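Local coordinates for solute-binding protein Csal_2479 (Chromohalobacter salexigens, PDB 4P1L) that binds D-glucuronate and probably hands it to a tripartite ATP-independent periplasmic (TRAP) permease for transport into the cytoplasm, at residues 87-90 with 91-94; 167-171 with 172-176. All coordinates share one frame; numbering follows the deposited sequence.

Interaction 1 (87-90 with 91-94)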
loop_
_atom_site.group_PDB
_atom_site.type_symbol
_atom_site.label_atom_id
_atom_site.label_comp_id
_atom_site.label_asym_id
_atom_site.label_seq_id
_atom_site.Cartn_x
_atom_site.Cartn_y
_atom_site.Cartn_z
ATOM N N PHE A 87 -1.195 7.572 1.358
ATOM C CA PHE A 87 -1.952 6.455 1.874
ATOM C C PHE A 87 -1.778 5.219 0.998
ATOM O O PHE A 87 -1.833 5.318 -0.230
ATOM C CB PHE A 87 -3.448 6.770 1.915
ATOM C CG PHE A 87 -3.824 7.858 2.867
ATOM C CD1 PHE A 87 -3.364 7.848 4.173
ATOM C CD2 PHE A 87 -4.637 8.898 2.457
ATOM C CE1 PHE A 87 -3.705 8.842 5.051
ATOM C CE2 PHE A 87 -5.002 9.904 3.352
ATOM C CZ PHE A 87 -4.522 9.863 4.656
ATOM N N ASN A 88 -1.621 4.072 1.641
ATOM C CA ASN A 88 -1.804 2.787 0.976
ATOM C C ASN A 88 -3.298 2.577 0.647
ATOM O O ASN A 88 -4.196 2.910 1.452
ATOM C CB ASN A 88 -1.271 1.669 1.861
ATOM C CG ASN A 88 -1.229 0.323 1.153
ATOM O OD1 ASN A 88 -2.231 -0.397 1.121
ATOM N ND2 ASN A 88 -0.082 -0.026 0.602
HETATM N N MSE A 89 -3.562 2.057 -0.548
HETATM C CA MSE A 89 -4.946 1.868 -1.000
HETATM C C MSE A 89 -5.683 0.739 -0.313
HETATM O O MSE A 89 -6.915 0.655 -0.398
HETATM C CB MSE A 89 -5.008 1.673 -2.513
HETATM C CG MSE A 89 -4.646 2.901 -3.315
HETATM SE SE MSE A 89 -5.877 4.449 -3.041
HETATM C CE MSE A 89 -7.111 4.028 -4.495
ATOM N N GLY A 90 -4.951 -0.144 0.371
ATOM C CA GLY A 90 -5.579 -1.200 1.157
ATOM C C GLY A 90 -6.561 -0.701 2.205
ATOM O O GLY A 90 -7.741 -1.083 2.195
ATOM N N PRO A 91 -6.080 0.132 3.146
ATOM C CA PRO A 91 -6.933 0.749 4.150
ATOM C C PRO A 91 -7.938 1.700 3.558
ATOM O O PRO A 91 -8.861 2.131 4.274
ATOM C CB PRO A 91 -5.956 1.526 5.028
ATOM C CG PRO A 91 -4.657 0.960 4.767
ATOM C CD PRO A 91 -4.658 0.431 3.395
HETATM N N MSE A 92 -7.774 2.052 2.287
HETATM C CA MSE A 92 -8.746 2.931 1.623
HETATM C C MSE A 92 -10.004 2.132 1.225
HETATM O O MSE A 92 -11.081 2.703 1.025
HETATM C CB MSE A 92 -8.111 3.588 0.399
HETATM C CG MSE A 92 -8.876 4.728 -0.266
HETATM SE SE MSE A 92 -9.068 6.256 0.938
HETATM C CE MSE A 92 -7.177 6.701 1.133
ATOM N N GLY A 93 -9.870 0.814 1.117
ATOM C CA GLY A 93 -10.975 -0.039 0.678
ATOM C C GLY A 93 -12.237 0.091 1.507
ATOM O O GLY A 93 -13.341 0.238 0.965
ATOM N N PRO A 94 -12.104 0.046 2.830
ATOM C CA PRO A 94 -13.314 0.216 3.650
ATOM C C PRO A 94 -13.974 1.598 3.553
ATOM O O PRO A 94 -15.101 1.757 4.015
ATOM C CB PRO A 94 -12.804 -0.029 5.072
ATOM C CG PRO A 94 -11.644 -1.005 4.884
ATOM C CD PRO A 94 -11.016 -0.644 3.556
#
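The methyl CE of Met92, a selenomethionine, lies 3.6 Å from CD2 of the Phe87 ring and meets it obliquely. Met92 has CG anti to its backbone N (chi1 -169°). Bends at chi2 and chi3 then fold the chain back toward the phenylalanine. CG of Met92 also meets SE of Met89, another selenomethionine, at 4.1 Å. Trp29 meets the Phe87 ring, Ile74 of helix 70-78 touches Phe87 and Met92, and Leu130 of helix 121-132 touches both selenomethionines.

The polar contacts hold the backbone in its bend. Asn88 OD1 accepts from Gly90 N at 2.8 Å, with the donor tilted from the amide carbonyl plane. This closes an Asx turn. The same OD1 has Pro91 CD 3.4 Å away, where the side chain and the proline ring cross at about a right angle. The other end of the amide, ND2, bonds to Glu234 OE2, so both ends fix its rotation. A leucine in place of Asn88 would probably leave Gly90 N without this acceptor and Glu234 without one of its donors.

Gly93 N bonds to Gly90 O at 3.0 Å. The bond from Met92 N to Met89 O, 3.1 Å, is weak.

Here strand 84-88 runs out through an Asx turn into a type I beta turn, Gly90 to Gly93, and Asn88 lines the glucuronate pocket.

Interaction 2 (167-171 with 172-176). With BDP (beta-D-glucopyranuronic acid), chain C.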
loop_
_atom_site.group_PDB
_atom_site.type_symbol
_atom_site.label_atom_id
_atom_site.label_comp_id
_atom_site.label_asym_id
_atom_site.label_seq_id
_atom_site.Cartn_x
_atom_site.Cartn_y
_atom_site.Cartn_z
ATOM N N ARG A 167 -1.032 -11.604 10.776
ATOM C CA ARG A 167 -1.526 -10.236 10.818
ATOM C C ARG A 167 -1.773 -9.726 9.410
ATOM O O ARG A 167 -0.991 -9.991 8.495
ATOM C CB ARG A 167 -0.531 -9.305 11.510
ATOM C CG ARG A 167 -0.955 -7.871 11.522
ATOM C CD ARG A 167 -0.390 -7.093 10.338
ATOM N NE ARG A 167 -0.791 -5.685 10.341
ATOM C CZ ARG A 167 -0.394 -4.805 9.434
ATOM N NH1 ARG A 167 0.403 -5.188 8.428
ATOM N NH2 ARG A 167 -0.808 -3.548 9.504
ATOM N N VAL A 168 -2.874 -9.001 9.259
ATOM C CA VAL A 168 -3.195 -8.293 8.030
ATOM C C VAL A 168 -3.602 -6.869 8.368
ATOM O O VAL A 168 -3.828 -6.530 9.536
ATOM C CB VAL A 168 -4.327 -8.993 7.239
ATOM C CG1 VAL A 168 -3.857 -10.317 6.714
ATOM C CG2 VAL A 168 -5.589 -9.144 8.081
HETATM N N MSE A 169 -3.663 -6.024 7.347
HETATM C CA MSE A 169 -4.198 -4.688 7.498
HETATM C C MSE A 169 -5.714 -4.814 7.663
HETATM O O MSE A 169 -6.279 -5.906 7.478
HETATM C CB MSE A 169 -3.856 -3.854 6.263
HETATM C CG MSE A 169 -2.369 -3.580 6.127
HETATM SE SE MSE A 169 -1.929 -2.308 4.705
HETATM C CE MSE A 169 -2.411 -3.415 3.196
ATOM N N ASN A 170 -6.370 -3.706 7.979
ATOM C CA ASN A 170 -7.801 -3.763 8.301
ATOM C C ASN A 170 -8.669 -3.607 7.064
ATOM O O ASN A 170 -9.213 -2.538 6.792
ATOM C CB ASN A 170 -8.205 -2.751 9.394
ATOM C CG ASN A 170 -9.578 -3.077 10.011
ATOM O OD1 ASN A 170 -10.016 -4.241 10.018
ATOM N ND2 ASN A 170 -10.268 -2.045 10.512
ATOM N N ASN A 171 -8.744 -4.693 6.298
ATOM C CA ASN A 171 -9.650 -4.831 5.185
ATOM C C ASN A 171 -10.099 -6.299 5.215
ATOM O O ASN A 171 -9.280 -7.216 5.243
ATOM C CB ASN A 171 -8.946 -4.489 3.888
ATOM C CG ASN A 171 -9.875 -4.480 2.700
ATOM O OD1 ASN A 171 -10.796 -5.293 2.586
ATOM N ND2 ASN A 171 -9.639 -3.539 1.797
ATOM N N ASP A 172 -11.408 -6.512 5.259
ATOM C CA ASP A 172 -11.956 -7.861 5.404
ATOM C C ASP A 172 -11.462 -8.785 4.284
ATOM O O ASP A 172 -11.369 -9.998 4.474
ATOM C CB ASP A 172 -13.494 -7.840 5.356
ATOM C CG ASP A 172 -14.130 -7.223 6.593
ATOM O OD1 ASP A 172 -13.403 -6.932 7.564
ATOM O OD2 ASP A 172 -15.368 -7.055 6.586
ATOM N N LEU A 173 -11.170 -8.221 3.117
ATOM C CA LEU A 173 -10.676 -9.024 2.004
ATOM C C LEU A 173 -9.413 -9.792 2.369
ATOM O O LEU A 173 -9.209 -10.918 1.881
ATOM C CB LEU A 173 -10.385 -8.178 0.757
ATOM C CG LEU A 173 -11.602 -7.765 -0.063
ATOM C CD1 LEU A 173 -11.235 -6.817 -1.197
ATOM C CD2 LEU A 173 -12.302 -8.996 -0.638
ATOM N N TYR A 174 -8.568 -9.183 3.195
ATOM C CA TYR A 174 -7.305 -9.819 3.630
ATOM C C TYR A 174 -7.533 -10.994 4.578
ATOM O O TYR A 174 -6.780 -11.942 4.575
ATOM C CB TYR A 174 -6.356 -8.806 4.290
ATOM C CG TYR A 174 -6.088 -7.579 3.447
ATOM C CD1 TYR A 174 -6.079 -7.658 2.061
ATOM C CD2 TYR A 174 -5.876 -6.341 4.041
ATOM C CE1 TYR A 174 -5.842 -6.525 1.273
ATOM C CE2 TYR A 174 -5.659 -5.208 3.280
ATOM C CZ TYR A 174 -5.648 -5.291 1.902
ATOM O OH TYR A 174 -5.405 -4.160 1.145
ATOM N N VAL A 175 -8.549 -10.908 5.429
ATOM C CA VAL A 175 -8.901 -12.061 6.263
ATOM C C VAL A 175 -9.424 -13.194 5.370
ATOM O O VAL A 175 -9.049 -14.367 5.526
ATOM C CB VAL A 175 -9.926 -11.661 7.330
ATOM C CG1 VAL A 175 -10.386 -12.886 8.151
ATOM C CG2 VAL A 175 -9.357 -10.577 8.214
ATOM N N GLN A 176 -10.289 -12.847 4.417
ATOM C CA GLN A 176 -10.777 -13.832 3.480
ATOM C C GLN A 176 -9.598 -14.449 2.733
ATOM O O GLN A 176 -9.548 -15.674 2.533
ATOM C CB GLN A 176 -11.807 -13.219 2.526
ATOM C CG GLN A 176 -12.776 -14.210 1.977
ATOM C CD GLN A 176 -13.782 -13.578 1.038
ATOM O OE1 GLN A 176 -13.707 -12.373 0.739
ATOM N NE2 GLN A 176 -14.709 -14.395 0.535
HETATM C C1 BDP C . 3.185 -0.971 3.879
HETATM C C2 BDP C . 2.437 0.279 3.442
HETATM C C3 BDP C . 2.014 1.038 4.641
HETATM C C4 BDP C . 1.137 0.141 5.457
HETATM C C5 BDP C . 1.890 -1.157 5.852
HETATM C C6 BDP C . 1.024 -2.128 6.651
HETATM O O2 BDP C . 3.352 1.046 2.677
HETATM O O3 BDP C . 1.145 2.184 4.140
HETATM O O4 BDP C . 0.693 0.821 6.644
HETATM O O5 BDP C . 2.337 -1.794 4.696
HETATM O O6A BDP C . 1.240 -3.370 6.463
HETATM O O1 BDP C . 3.543 -1.713 2.765
HETATM O O6B BDP C . 0.216 -1.688 7.494
HETATM O O HOH W 1 -10.847 -6.716 8.676
#
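CG of Asn171 stands anti to the backbone N (chi1 -174°), which turns OD1 forward to Leu173 N. In Tyr174, CG stands anti to the carbonyl carbon (chi1 -53°), and the ring is turned back so that one face meets Asn171 CB. Asn171 is the N-cap of helix 172-181, in the beta-alpha-beta unit formed with strands 165-168 and 184-187.

The capping bond from Leu173 N to Asn171 OD1 is 3.0 Å long. Tyr174 N bonds to Asn171 O at 2.9 Å. OD1 thus caps the helix, while the backbone O takes the first-turn bond. Asn171 ND2 is held by Asn100 OD1.

The Tyr174 ring is packed from several directions. Asn171 CB sits over one face in a CH-pi contact, 3.8 Å from the ring centroid. Met169 O lies at the ring edge, 3.5 Å from CD2 of Tyr174. CE of Met169, a selenomethionine, touches CE2 of Tyr174. Val168 CB packs on Tyr174 CB at 3.6 Å. The Tyr174 hydroxyl bonds to Ser103 OG. On the outer side a water donates to both Asn170 OD1 and Asp172 OD1.

Strand 165-168 delivers Arg167 to the sugar, and Met169 SE packs against the carboxylate carbon C6. Arg167 NE is also hydrogen-bonded, and NH2 has a second acceptor in Met188 O. This helps fix the guanidinium's rotation, with its NH1/NH2 edge turned to the carboxylate. Arg167 NH2 meets BDP O6B at 2.9 Å. Arg167 NH1 meets BDP O6A at 2.8 Å, in a nearly straight bond of 178°.

In the fold
Interactions 1 and 2 both begin where a pocket-lining strand ends, and their centres lie about 11 Å apart. They touch directly. Asn171 ND2 is 3.1 Å from Gly90 O, a probable hydrogen bond, so the helix cap of 172-176 meets the turn of 87-94. Pro94 CG lies 3.4 Å from Asn170 O, and Pro94 CD packs 3.7 Å from Asn171 ND2. On the pocket side, the side chain of Asn88 touches that of Met169. The glucuronate bridges the two regions. The side chain of Asn88 is about 3 Å from the bound BDP, nearest atoms. Arg167 grips the carboxylate of the sugar. Glu234, bonded to Asn88, also bonds to the sugar.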